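Local coordinates for 2-dehydropantoate 2-reductase (PDB 3HN2), which probably catalyses the NADPH-dependent reduction of 2-dehydropantoate (ketopantoate) to (R)-pantoate on the pathway to pantothenate, at residues 187-192 against 255-260; 191-196 against 205-210; 197-202 against 293-298; 269-274 against 297-302. One frame throughout, in Å; residues are numbered along the deposited sequence.

Contact 1: 187-192 against 255-260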
loop_
_atom_site.group_PDB
_atom_site.type_symbol
_atom_site.label_atom_id
_atom_site.label_comp_id
_atom_site.label_asym_id
_atom_site.label_seq_id
_atom_site.Cartn_x
_atom_site.Cartn_y
_atom_site.Cartn_z
ATOM N N LEU A 187 -15.569 2.888 3.737
ATOM C CA LEU A 187 -16.505 1.801 3.430
ATOM C C LEU A 187 -16.264 1.210 2.045
ATOM O O LEU A 187 -16.520 0.029 1.823
ATOM C CB LEU A 187 -17.960 2.281 3.562
ATOM C CG LEU A 187 -18.832 1.838 4.749
ATOM C CD1 LEU A 187 -18.047 1.221 5.916
ATOM C CD2 LEU A 187 -19.733 2.987 5.249
ATOM N N VAL A 188 -15.767 2.037 1.124
ATOM C CA VAL A 188 -15.374 1.589 -0.209
ATOM C C VAL A 188 -14.257 0.540 -0.137
ATOM O O VAL A 188 -14.172 -0.338 -0.990
ATOM C CB VAL A 188 -14.968 2.776 -1.120
ATOM C CG1 VAL A 188 -14.377 2.291 -2.463
ATOM C CG2 VAL A 188 -16.162 3.654 -1.390
ATOM N N TRP A 189 -13.429 0.621 0.901
ATOM C CA TRP A 189 -12.382 -0.368 1.114
ATOM C C TRP A 189 -12.847 -1.516 2.002
ATOM O O TRP A 189 -12.566 -2.695 1.708
ATOM C CB TRP A 189 -11.124 0.271 1.715
ATOM C CG TRP A 189 -9.968 -0.656 1.639
ATOM C CD1 TRP A 189 -9.084 -0.782 0.599
ATOM C CD2 TRP A 189 -9.585 -1.633 2.615
ATOM N NE1 TRP A 189 -8.164 -1.758 0.883
ATOM C CE2 TRP A 189 -8.450 -2.310 2.102
ATOM C CE3 TRP A 189 -10.085 -2.000 3.873
ATOM C CZ2 TRP A 189 -7.804 -3.329 2.808
ATOM C CZ3 TRP A 189 -9.447 -3.027 4.580
ATOM C CH2 TRP A 189 -8.316 -3.678 4.039
ATOM N N ASN A 190 -13.527 -1.160 3.098
ATOM C CA ASN A 190 -13.897 -2.109 4.152
ATOM C C ASN A 190 -14.922 -3.141 3.732
ATOM O O ASN A 190 -14.976 -4.221 4.302
ATOM C CB ASN A 190 -14.437 -1.369 5.390
ATOM C CG ASN A 190 -13.387 -1.171 6.475
ATOM O OD1 ASN A 190 -12.185 -1.373 6.259
ATOM N ND2 ASN A 190 -13.841 -0.762 7.655
ATOM N N ILE A 191 -15.756 -2.806 2.756
ATOM C CA ILE A 191 -16.814 -3.724 2.355
ATOM C C ILE A 191 -16.300 -4.887 1.477
ATOM O O ILE A 191 -16.471 -6.037 1.886
ATOM C CB ILE A 191 -18.093 -2.992 1.849
ATOM C CG1 ILE A 191 -18.794 -2.318 3.044
ATOM C CG2 ILE A 191 -19.041 -3.957 1.157
ATOM C CD1 ILE A 191 -20.038 -1.513 2.702
ATOM N N PRO A 192 -15.650 -4.610 0.309
ATOM C CA PRO A 192 -15.091 -5.756 -0.447
ATOM C C PRO A 192 -14.066 -6.575 0.327
ATOM O O PRO A 192 -14.136 -7.792 0.321
ATOM C CB PRO A 192 -14.431 -5.104 -1.672
ATOM C CG PRO A 192 -14.252 -3.671 -1.292
ATOM C CD PRO A 192 -15.403 -3.342 -0.404
ATOM N N TYR A 255 -1.969 -9.332 3.335
ATOM C CA TYR A 255 -2.614 -8.734 4.509
ATOM C C TYR A 255 -3.982 -9.330 4.833
ATOM O O TYR A 255 -4.855 -9.423 3.971
ATOM C CB TYR A 255 -2.718 -7.215 4.350
ATOM C CG TYR A 255 -3.486 -6.527 5.455
ATOM C CD1 TYR A 255 -4.703 -5.900 5.193
ATOM C CD2 TYR A 255 -2.999 -6.501 6.765
ATOM C CE1 TYR A 255 -5.416 -5.271 6.200
ATOM C CE2 TYR A 255 -3.710 -5.875 7.783
ATOM C CZ TYR A 255 -4.917 -5.261 7.491
ATOM O OH TYR A 255 -5.630 -4.630 8.484
ATOM N N LYS A 256 -4.164 -9.723 6.089
ATOM C CA LYS A 256 -5.420 -10.312 6.533
ATOM C C LYS A 256 -6.185 -9.313 7.397
ATOM O O LYS A 256 -5.792 -9.058 8.539
ATOM C CB LYS A 256 -5.177 -11.633 7.282
ATOM C CG LYS A 256 -4.302 -12.638 6.514
ATOM C CD LYS A 256 -4.820 -14.068 6.624
ATOM C CE LYS A 256 -4.059 -14.912 7.628
ATOM N NZ LYS A 256 -4.304 -16.373 7.390
ATOM N N PRO A 257 -7.281 -8.743 6.853
ATOM C CA PRO A 257 -8.102 -7.705 7.482
ATOM C C PRO A 257 -8.676 -8.119 8.828
ATOM O O PRO A 257 -8.706 -9.305 9.148
ATOM C CB PRO A 257 -9.251 -7.515 6.484
ATOM C CG PRO A 257 -8.711 -7.964 5.202
ATOM C CD PRO A 257 -7.807 -9.107 5.527
ATOM N N SER A 258 -9.146 -7.132 9.589
ATOM C CA SER A 258 -9.633 -7.331 10.958
ATOM C C SER A 258 -10.726 -8.385 11.084
ATOM O O SER A 258 -10.692 -9.195 12.009
ATOM C CB SER A 258 -10.112 -6.004 11.547
ATOM O OG SER A 258 -11.109 -5.412 10.731
ATOM N N MET A 259 -11.668 -8.383 10.139
ATOM C CA MET A 259 -12.801 -9.313 10.135
ATOM C C MET A 259 -12.406 -10.769 9.913
ATOM O O MET A 259 -13.017 -11.671 10.492
ATOM C CB MET A 259 -13.830 -8.906 9.082
ATOM C CG MET A 259 -14.979 -8.057 9.599
ATOM S SD MET A 259 -16.385 -8.072 8.463
ATOM C CE MET A 259 -16.749 -9.801 8.455
ATOM N N GLU A 260 -11.397 -10.989 9.069
ATOM C CA GLU A 260 -10.866 -12.324 8.811
ATOM C C GLU A 260 -10.172 -12.879 10.060
ATOM O O GLU A 260 -10.334 -14.055 10.398
ATOM C CB GLU A 260 -9.903 -12.296 7.617
ATOM C CG GLU A 260 -9.299 -13.662 7.265
ATOM C CD GLU A 260 -8.390 -13.644 6.045
ATOM O OE1 GLU A 260 -8.114 -12.554 5.495
ATOM O OE2 GLU A 260 -7.942 -14.738 5.640
#
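Trp189 reaches from helix 179-200 to Tyr255 and Pro257, which lie just before helix 258-264. The indole does all the bridging from its side. CB leaves a helix position that faces neither partner directly. CG then stands anti to the backbone N (chi1 -167°), and the ring is turned nearly square to the CA-CB-CG plane (chi2 88°). This carries the six-membered ring outward to the loop. On the five-membered ring, NE1 is hydrogen-bonded to Thr249 OG1, which probably limits the rotation of the indole. On the other long edge, CE3 has Asn190 OD1 in the ring plane, at 3.2 Å. At the far end, CH2 makes both contacts across the segments. It lies 4.0 Å from Tyr255 CE1, at the edge of the tyrosine ring and near its plane. Seen from the indole, the approach is oblique, so the two rings do not stack on each other. CH2 also sits 4.5 Å from Pro257 CG, a looser touch. Pro257 N lies over one face of the phenol ring of Tyr255, towards the rim. Pro257 is also the N-cap residue of helix 258-264. Further round the indole, Phe193 stacks on it and Phe127 meets it edge-to-face. Phe127 belongs to strand 121-129 of the Rossmann-type sheet. The result is an aromatic cluster where the helical C-terminal domain of a ketopantoate reductase meets its nucleotide-binding domain.

Contact 2: 191-196 against 205-210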
loop_
_atom_site.group_PDB
_atom_site.type_symbol
_atom_site.label_atom_id
_atom_site.label_comp_id
_atom_site.label_asym_id
_atom_site.label_seq_id
_atom_site.Cartn_x
_atom_site.Cartn_y
_atom_site.Cartn_z
ATOM N N ILE A 191 -15.756 -2.806 2.756
ATOM C CA ILE A 191 -16.814 -3.724 2.355
ATOM C C ILE A 191 -16.300 -4.887 1.477
ATOM O O ILE A 191 -16.471 -6.037 1.886
ATOM C CB ILE A 191 -18.093 -2.992 1.849
ATOM C CG1 ILE A 191 -18.794 -2.318 3.044
ATOM C CG2 ILE A 191 -19.041 -3.957 1.157
ATOM C CD1 ILE A 191 -20.038 -1.513 2.702
ATOM N N PRO A 192 -15.650 -4.610 0.309
ATOM C CA PRO A 192 -15.091 -5.756 -0.447
ATOM C C PRO A 192 -14.066 -6.575 0.327
ATOM O O PRO A 192 -14.136 -7.792 0.321
ATOM C CB PRO A 192 -14.431 -5.104 -1.672
ATOM C CG PRO A 192 -14.252 -3.671 -1.292
ATOM C CD PRO A 192 -15.403 -3.342 -0.404
ATOM N N PHE A 193 -13.183 -5.909 1.055
ATOM C CA PHE A 193 -12.049 -6.594 1.658
ATOM C C PHE A 193 -12.305 -7.213 3.029
ATOM O O PHE A 193 -12.010 -8.389 3.214
ATOM C CB PHE A 193 -10.803 -5.717 1.580
ATOM C CG PHE A 193 -10.365 -5.456 0.167
ATOM C CD1 PHE A 193 -10.670 -4.254 -0.461
ATOM C CD2 PHE A 193 -9.693 -6.442 -0.563
ATOM C CE1 PHE A 193 -10.283 -4.016 -1.782
ATOM C CE2 PHE A 193 -9.304 -6.211 -1.885
ATOM C CZ PHE A 193 -9.598 -5.002 -2.497
ATOM N N ASN A 194 -12.884 -6.477 3.977
ATOM C CA ASN A 194 -13.324 -7.140 5.218
ATOM C C ASN A 194 -14.465 -8.145 4.997
ATOM O O ASN A 194 -14.668 -9.041 5.814
ATOM C CB ASN A 194 -13.679 -6.143 6.322
ATOM C CG ASN A 194 -12.458 -5.494 6.931
ATOM O OD1 ASN A 194 -11.728 -4.766 6.260
ATOM N ND2 ASN A 194 -12.232 -5.748 8.213
ATOM N N GLY A 195 -15.179 -8.008 3.879
ATOM C CA GLY A 195 -16.199 -8.977 3.470
ATOM C C GLY A 195 -15.683 -10.277 2.865
ATOM O O GLY A 195 -15.927 -11.355 3.409
ATOM N N LEU A 196 -14.977 -10.169 1.741
ATOM C CA LEU A 196 -14.533 -11.332 0.950
ATOM C C LEU A 196 -13.521 -12.197 1.678
ATOM O O LEU A 196 -13.665 -13.414 1.726
ATOM C CB LEU A 196 -13.942 -10.877 -0.389
ATOM C CG LEU A 196 -14.778 -10.812 -1.676
ATOM C CD1 LEU A 196 -16.284 -10.744 -1.451
ATOM C CD2 LEU A 196 -14.306 -9.654 -2.542
ATOM N N ASN A 205 -4.270 -10.343 -1.176
ATOM C CA ASN A 205 -3.515 -10.587 -2.418
ATOM C C ASN A 205 -4.131 -11.634 -3.341
ATOM O O ASN A 205 -4.010 -11.533 -4.560
ATOM C CB ASN A 205 -2.068 -10.969 -2.112
ATOM C CG ASN A 205 -1.955 -12.242 -1.297
ATOM O OD1 ASN A 205 -2.197 -12.250 -0.093
ATOM N ND2 ASN A 205 -1.579 -13.328 -1.955
ATOM N N LEU A 206 -4.789 -12.624 -2.748
ATOM C CA LEU A 206 -5.474 -13.673 -3.487
ATOM C C LEU A 206 -6.754 -13.168 -4.146
ATOM O O LEU A 206 -6.958 -13.407 -5.341
ATOM C CB LEU A 206 -5.762 -14.867 -2.573
ATOM C CG LEU A 206 -4.551 -15.602 -1.982
ATOM C CD1 LEU A 206 -5.004 -16.813 -1.184
ATOM C CD2 LEU A 206 -3.561 -16.016 -3.064
ATOM N N ILE A 207 -7.595 -12.466 -3.370
ATOM C CA ILE A 207 -8.810 -11.792 -3.872
ATOM C C ILE A 207 -8.466 -10.906 -5.068
ATOM O O ILE A 207 -9.182 -10.897 -6.067
ATOM C CB ILE A 207 -9.527 -10.939 -2.757
ATOM C CG1 ILE A 207 -10.414 -11.814 -1.867
ATOM C CG2 ILE A 207 -10.425 -9.839 -3.362
ATOM C CD1 ILE A 207 -9.712 -12.435 -0.679
ATOM N N LEU A 208 -7.348 -10.192 -4.961
ATOM C CA LEU A 208 -6.826 -9.338 -6.028
ATOM C C LEU A 208 -6.121 -10.064 -7.183
ATOM O O LEU A 208 -5.821 -9.436 -8.192
ATOM C CB LEU A 208 -5.864 -8.303 -5.429
ATOM C CG LEU A 208 -6.369 -6.902 -5.051
ATOM C CD1 LEU A 208 -7.871 -6.707 -5.276
ATOM C CD2 LEU A 208 -5.983 -6.561 -3.621
ATOM N N ALA A 209 -5.841 -11.360 -7.044
ATOM C CA ALA A 209 -5.033 -12.064 -8.064
ATOM C C ALA A 209 -5.830 -12.480 -9.296
ATOM O O ALA A 209 -5.342 -12.350 -10.415
ATOM C CB ALA A 209 -4.299 -13.264 -7.472
ATOM N N ARG A 210 -7.051 -12.975 -9.083
ATOM C CA ARG A 210 -7.937 -13.372 -10.176
ATOM C C ARG A 210 -8.633 -12.187 -10.827
ATOM O O ARG A 210 -9.229 -11.352 -10.143
ATOM C CB ARG A 210 -8.977 -14.386 -9.696
ATOM C CG ARG A 210 -8.562 -15.820 -9.919
ATOM C CD ARG A 210 -9.668 -16.800 -9.561
ATOM N NE ARG A 210 -9.199 -18.178 -9.681
ATOM C CZ ARG A 210 -8.589 -18.859 -8.714
ATOM N NH1 ARG A 210 -8.195 -20.108 -8.935
ATOM N NH2 ARG A 210 -8.370 -18.304 -7.527
#
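Phe193 and Leu196 of helix 179-200 pack on Ile207 and Leu208. The chain folds back after the long helix into the short helix 204-207, within the all-helical C-terminal domain. CA atoms come nearest at Leu196 and Ile207, 7.5 Å apart. The first kind of contact is aromatic against aliphatic. Phe193 presents the far end of its ring, and Leu208 CD1 lies at the ring edge, near its plane, 3.7 Å from CZ. Leu208 CD2 stays beside Phe193 CE2 at 3.8 Å, and the two side chains cross at about a right angle. Ile207 CG2 meets the same Phe193 CE2 obliquely at 4.1 Å. Replacing the ring of Phe193 by the methyl of an alanine is likely to leave both Leu208 methyls facing a gap and Trp189 without its stacking partner. The second kind is purely aliphatic. Ile207 holds CG2 anti to its backbone N, with CG1 beside that N (chi1 -82°), and both branches meet Leu196. Polar atoms serve other places. Leu208 O accepts from Arg214 NH2, while Asn205 ND2 binds Asn50 OD1 of the second subunit, so the outer side of this turn takes part in the dimer. Met221 and Thr249 also touch Phe193. On the aliphatic side, Leu196 CB lies 3.9 Å from Ile207 CG1, and Leu196 CD2 lies 4.0 Å from Ile207 CG2.

Contact 3: 197-202 against 293-298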
loop_
_atom_site.group_PDB
_atom_site.type_symbol
_atom_site.label_atom_id
_atom_site.label_comp_id
_atom_site.label_asym_id
_atom_site.label_seq_id
_atom_site.Cartn_x
_atom_site.Cartn_y
_atom_site.Cartn_z
ATOM N N CYS A 197 -12.512 -11.547 2.255
ATOM C CA CYS A 197 -11.449 -12.199 3.016
ATOM C C CYS A 197 -11.940 -13.035 4.188
ATOM O O CYS A 197 -11.432 -14.125 4.421
ATOM C CB CYS A 197 -10.456 -11.160 3.530
ATOM S SG CYS A 197 -9.713 -10.185 2.229
ATOM N N ALA A 198 -12.908 -12.508 4.934
ATOM C CA ALA A 198 -13.478 -13.224 6.067
ATOM C C ALA A 198 -14.295 -14.427 5.593
ATOM O O ALA A 198 -14.229 -15.508 6.185
ATOM C CB ALA A 198 -14.330 -12.285 6.909
ATOM N N LEU A 199 -15.042 -14.230 4.508
ATOM C CA LEU A 199 -15.875 -15.274 3.907
ATOM C C LEU A 199 -15.064 -16.415 3.276
ATOM O O LEU A 199 -15.322 -17.582 3.546
ATOM C CB LEU A 199 -16.780 -14.640 2.857
ATOM C CG LEU A 199 -17.617 -15.523 1.954
ATOM C CD1 LEU A 199 -18.665 -16.354 2.675
ATOM C CD2 LEU A 199 -18.215 -14.668 0.841
ATOM N N LEU A 200 -14.092 -16.061 2.439
ATOM C CA LEU A 200 -13.262 -17.036 1.743
ATOM C C LEU A 200 -12.131 -17.561 2.619
ATOM O O LEU A 200 -11.502 -18.564 2.280
ATOM C CB LEU A 200 -12.675 -16.418 0.466
ATOM C CG LEU A 200 -13.608 -16.189 -0.728
ATOM C CD1 LEU A 200 -13.046 -15.130 -1.656
ATOM C CD2 LEU A 200 -13.877 -17.487 -1.488
ATOM N N GLN A 201 -11.912 -16.896 3.758
ATOM C CA GLN A 201 -10.723 -17.063 4.620
ATOM C C GLN A 201 -9.380 -17.040 3.869
ATOM O O GLN A 201 -8.539 -17.927 4.024
ATOM C CB GLN A 201 -10.845 -18.210 5.651
ATOM C CG GLN A 201 -12.049 -19.136 5.510
ATOM C CD GLN A 201 -12.466 -19.771 6.818
ATOM O OE1 GLN A 201 -12.552 -19.103 7.852
ATOM N NE2 GLN A 201 -12.742 -21.070 6.778
ATOM N N GLN A 202 -9.204 -16.005 3.050
ATOM C CA GLN A 202 -7.965 -15.779 2.308
ATOM C C GLN A 202 -7.515 -14.331 2.487
ATOM O O GLN A 202 -8.355 -13.456 2.638
ATOM C CB GLN A 202 -8.192 -16.041 0.820
ATOM C CG GLN A 202 -8.552 -17.469 0.464
ATOM C CD GLN A 202 -9.286 -17.558 -0.856
ATOM O OE1 GLN A 202 -9.235 -16.636 -1.669
ATOM N NE2 GLN A 202 -9.978 -18.665 -1.076
ATOM N N GLU A 293 -25.478 -6.905 -0.479
ATOM C CA GLU A 293 -26.534 -7.657 0.193
ATOM C C GLU A 293 -26.214 -9.110 0.278
ATOM O O GLU A 293 -26.267 -9.694 1.358
ATOM C CB GLU A 293 -27.890 -7.474 -0.488
ATOM C CG GLU A 293 -28.845 -6.607 0.323
ATOM C CD GLU A 293 -30.298 -6.838 -0.034
ATOM O OE1 GLU A 293 -30.776 -7.982 0.110
ATOM O OE2 GLU A 293 -30.967 -5.868 -0.447
ATOM N N MET A 294 -25.874 -9.682 -0.872
ATOM C CA MET A 294 -25.434 -11.052 -0.965
ATOM C C MET A 294 -24.270 -11.287 -0.009
ATOM O O MET A 294 -24.307 -12.234 0.779
ATOM C CB MET A 294 -25.031 -11.355 -2.403
ATOM C CG MET A 294 -24.756 -12.802 -2.673
ATOM S SD MET A 294 -24.648 -13.101 -4.428
ATOM C CE MET A 294 -23.776 -14.660 -4.364
ATOM N N LEU A 295 -23.276 -10.392 -0.042
ATOM C CA LEU A 295 -22.126 -10.467 0.864
ATOM C C LEU A 295 -22.511 -10.463 2.348
ATOM O O LEU A 295 -22.156 -11.394 3.079
ATOM C CB LEU A 295 -21.134 -9.345 0.560
ATOM C CG LEU A 295 -19.692 -9.473 1.077
ATOM C CD1 LEU A 295 -19.190 -10.909 1.055
ATOM C CD2 LEU A 295 -18.787 -8.588 0.237
ATOM N N ALA A 296 -23.249 -9.437 2.780
ATOM C CA ALA A 296 -23.709 -9.336 4.168
ATOM C C ALA A 296 -24.367 -10.626 4.622
ATOM O O ALA A 296 -24.036 -11.158 5.694
ATOM C CB ALA A 296 -24.692 -8.150 4.335
ATOM N N THR A 297 -25.273 -11.135 3.778
ATOM C CA THR A 297 -26.031 -12.348 4.062
ATOM C C THR A 297 -25.159 -13.610 4.106
ATOM O O THR A 297 -25.225 -14.367 5.080
ATOM C CB THR A 297 -27.156 -12.566 3.039
ATOM O OG1 THR A 297 -27.717 -11.309 2.653
ATOM C CG2 THR A 297 -28.237 -13.427 3.631
ATOM N N LEU A 298 -24.349 -13.834 3.064
ATOM C CA LEU A 298 -23.425 -14.977 3.037
ATOM C C LEU A 298 -22.488 -14.918 4.230
ATOM O O LEU A 298 -21.966 -15.945 4.683
ATOM C CB LEU A 298 -22.560 -14.977 1.766
ATOM C CG LEU A 298 -23.184 -15.399 0.446
ATOM C CD1 LEU A 298 -22.286 -14.947 -0.686
ATOM C CD2 LEU A 298 -23.413 -16.904 0.398
#
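Leu199 fits its two methyls against one side of helix 290-302, at Leu295 and Leu298. CD2 meets Leu295 CD1 at 3.9 Å, methyl to methyl, with the two side chains slanted across each other. CD1 takes the other direction. It lies 3.9 Å from Leu298 O and 4.2 Å from Leu298 CB, so it rests on backbone and side-chain root together. Both leucines of the methyl pair have CG anti to the backbone N (chi1 172° for Leu199), which extends each branch towards the opposing helix. CA atoms come nearest at Leu199 and Leu298, 7.6 Å apart.

The next shell holds the two helices. Helix 179-200 ends just after Leu199. Gln201 leaves the helix with positive phi, and Gln202 N closes the turn by donating to Cys197 O at 3.2 Å. Arg263 from helix 258-264 also binds two carbonyls of the final turn, giving NE to Ala198 O and NH2 to Leu199 O. In helix 290-302, Glu293 O accepts from Thr297 N at 3.0 Å and also from Thr297 OG1. These two donors come from opposite faces of the carbonyl plane. Phe275 of helix 271-284 packs on Leu295, and Leu299 touches Leu199.

The chemistry is mainly apolar packing of leucine methyls at a partly exposed seam, one of them also against the carbonyl of Leu298. Ala198 O and Leu199 O are bonded to Arg263, and Glu293 O to Thr297. The hold between the segments therefore probably rests on close fit.

Contact 4: 269-274 against 297-302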
loop_
_atom_site.group_PDB
_atom_site.type_symbol
_atom_site.label_atom_id
_atom_site.label_comp_id
_atom_site.label_asym_id
_atom_site.label_seq_id
_atom_site.Cartn_x
_atom_site.Cartn_y
_atom_site.Cartn_z
ATOM N N LEU A 269 -18.461 -10.861 14.547
ATOM C CA LEU A 269 -18.074 -9.950 13.478
ATOM C C LEU A 269 -18.922 -8.683 13.471
ATOM O O LEU A 269 -20.070 -8.687 13.925
ATOM C CB LEU A 269 -18.156 -10.654 12.122
ATOM C CG LEU A 269 -17.476 -12.027 12.004
ATOM C CD1 LEU A 269 -17.624 -12.587 10.603
ATOM C CD2 LEU A 269 -16.009 -11.975 12.381
ATOM N N GLU A 270 -18.346 -7.604 12.948
ATOM C CA GLU A 270 -19.011 -6.308 12.891
ATOM C C GLU A 270 -19.864 -6.144 11.623
ATOM O O GLU A 270 -19.747 -5.135 10.921
ATOM C CB GLU A 270 -17.978 -5.179 12.984
ATOM C CG GLU A 270 -16.961 -5.298 14.124
ATOM C CD GLU A 270 -16.143 -4.020 14.318
ATOM O OE1 GLU A 270 -16.686 -3.035 14.872
ATOM O OE2 GLU A 270 -14.955 -4.001 13.925
ATOM N N ILE A 271 -20.720 -7.130 11.339
ATOM C CA ILE A 271 -21.576 -7.119 10.146
ATOM C C ILE A 271 -22.559 -5.956 10.190
ATOM O O ILE A 271 -22.746 -5.266 9.187
ATOM C CB ILE A 271 -22.383 -8.443 9.985
ATOM C CG1 ILE A 271 -21.473 -9.673 10.044
ATOM C CG2 ILE A 271 -23.245 -8.429 8.703
ATOM C CD1 ILE A 271 -20.594 -9.871 8.819
ATOM N N ALA A 272 -23.168 -5.740 11.359
ATOM C CA ALA A 272 -24.207 -4.721 11.537
ATOM C C ALA A 272 -23.745 -3.340 11.077
ATOM O O ALA A 272 -24.351 -2.751 10.177
ATOM C CB ALA A 272 -24.681 -4.697 12.972
ATOM N N ALA A 273 -22.636 -2.864 11.636
ATOM C CA ALA A 273 -22.112 -1.526 11.328
ATOM C C ALA A 273 -21.456 -1.387 9.947
ATOM O O ALA A 273 -21.664 -0.383 9.263
ATOM C CB ALA A 273 -21.152 -1.082 12.412
ATOM N N ILE A 274 -20.669 -2.378 9.539
ATOM C CA ILE A 274 -19.991 -2.325 8.240
ATOM C C ILE A 274 -20.949 -2.550 7.051
ATOM O O ILE A 274 -20.842 -1.868 6.025
ATOM C CB ILE A 274 -18.760 -3.289 8.190
ATOM C CG1 ILE A 274 -17.728 -2.895 9.255
ATOM C CG2 ILE A 274 -18.094 -3.279 6.817
ATOM C CD1 ILE A 274 -16.744 -4.005 9.602
ATOM N N THR A 297 -25.273 -11.135 3.778
ATOM C CA THR A 297 -26.031 -12.348 4.062
ATOM C C THR A 297 -25.159 -13.610 4.106
ATOM O O THR A 297 -25.225 -14.367 5.080
ATOM C CB THR A 297 -27.156 -12.566 3.039
ATOM O OG1 THR A 297 -27.717 -11.309 2.653
ATOM C CG2 THR A 297 -28.237 -13.427 3.631
ATOM N N LEU A 298 -24.349 -13.834 3.064
ATOM C CA LEU A 298 -23.425 -14.977 3.037
ATOM C C LEU A 298 -22.488 -14.918 4.230
ATOM O O LEU A 298 -21.966 -15.945 4.683
ATOM C CB LEU A 298 -22.560 -14.977 1.766
ATOM C CG LEU A 298 -23.184 -15.399 0.446
ATOM C CD1 LEU A 298 -22.286 -14.947 -0.686
ATOM C CD2 LEU A 298 -23.413 -16.904 0.398
ATOM N N LEU A 299 -22.270 -13.709 4.736
ATOM C CA LEU A 299 -21.309 -13.563 5.803
ATOM C C LEU A 299 -21.930 -13.900 7.157
ATOM O O LEU A 299 -21.250 -14.429 8.032
ATOM C CB LEU A 299 -20.665 -12.191 5.734
ATOM C CG LEU A 299 -19.240 -11.938 6.227
ATOM C CD1 LEU A 299 -18.255 -13.083 5.995
ATOM C CD2 LEU A 299 -18.799 -10.699 5.509
ATOM N N GLU A 300 -23.230 -13.642 7.315
ATOM C CA GLU A 300 -23.931 -14.102 8.513
ATOM C C GLU A 300 -24.352 -15.586 8.425
ATOM O O GLU A 300 -24.571 -16.229 9.457
ATOM C CB GLU A 300 -25.075 -13.151 8.928
ATOM C CG GLU A 300 -26.128 -12.843 7.865
ATOM C CD GLU A 300 -26.494 -11.356 7.772
ATOM O OE1 GLU A 300 -25.938 -10.533 8.533
ATOM O OE2 GLU A 300 -27.336 -11.005 6.916
ATOM N N GLN A 301 -24.428 -16.130 7.207
ATOM C CA GLN A 301 -24.631 -17.579 7.003
ATOM C C GLN A 301 -23.444 -18.410 7.465
ATOM O O GLN A 301 -23.620 -19.479 8.043
ATOM C CB GLN A 301 -24.896 -17.917 5.535
ATOM C CG GLN A 301 -26.353 -18.182 5.182
ATOM C CD GLN A 301 -27.004 -19.283 6.016
ATOM O OE1 GLN A 301 -26.485 -20.392 6.119
ATOM N NE2 GLN A 301 -28.156 -18.976 6.601
ATOM N N ALA A 302 -22.238 -17.923 7.186
ATOM C CA ALA A 302 -21.018 -18.649 7.515
ATOM C C ALA A 302 -20.696 -18.581 9.004
ATOM O O ALA A 302 -20.042 -19.477 9.538
ATOM C CB ALA A 302 -19.846 -18.129 6.688
#
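The flat group here is the carboxylate of Glu300, and Ile271 CG2 meets it at OE1, 3.4 Å away. The methyl stands well out of the carboxylate plane but beyond the oxygen, so it is neither squarely over a face nor in line with an edge. The other oxygen, OE2, is held in a salt bridge by Arg276 NH2. That bond probably fixes the turn of the group and leaves OE1 turned to the CG2 methyl. Glu300 gets there with CG between its backbone N and carbonyl carbon (chi1 55°) and a bend at chi2.

The apolar half of the contact is made by the longer branch of Ile271. CD1 touches Leu299 CG at 3.6 Å and lies 3.9 Å from Leu299 CD2 as well. The two side chains slant across each other. Leu299 also packs on Met259, Ala198 and Leu199, so the isoleucine joins a wider apolar cluster.

Glu270 is the N-cap residue just before Ile271 and the centre of an inverse gamma turn. The first turn of helix 271-284 packs on the last turns of helix 290-302, a pairing of consecutive helices in the C-terminal helical domain of this reductase.

How the contacts relate
All four contacts lie in the helical C-terminal domain. Contacts 1, 2 and 3 follow one another along helix 179-200, while contacts 3 and 4 share helix 290-302. Contacts 1, 2 and 4 are buried; contact 3 is partly exposed. Contact 1 is aromatic and faces the Rossmann-type domain. Contact 2 mixes one aromatic ring with aliphatic branches, and its outer residues meet the second subunit. Contact 3 is aliphatic, and contact 4 adds a carboxylate with an arginine partner. Side chains tie them together: Ile207 CD1 touches Cys197 SG and Leu196 CD1 touches Leu295 CD2 between contacts 2 and 3, and Met259 of the 255-260 segment touches Ile271 of contact 4.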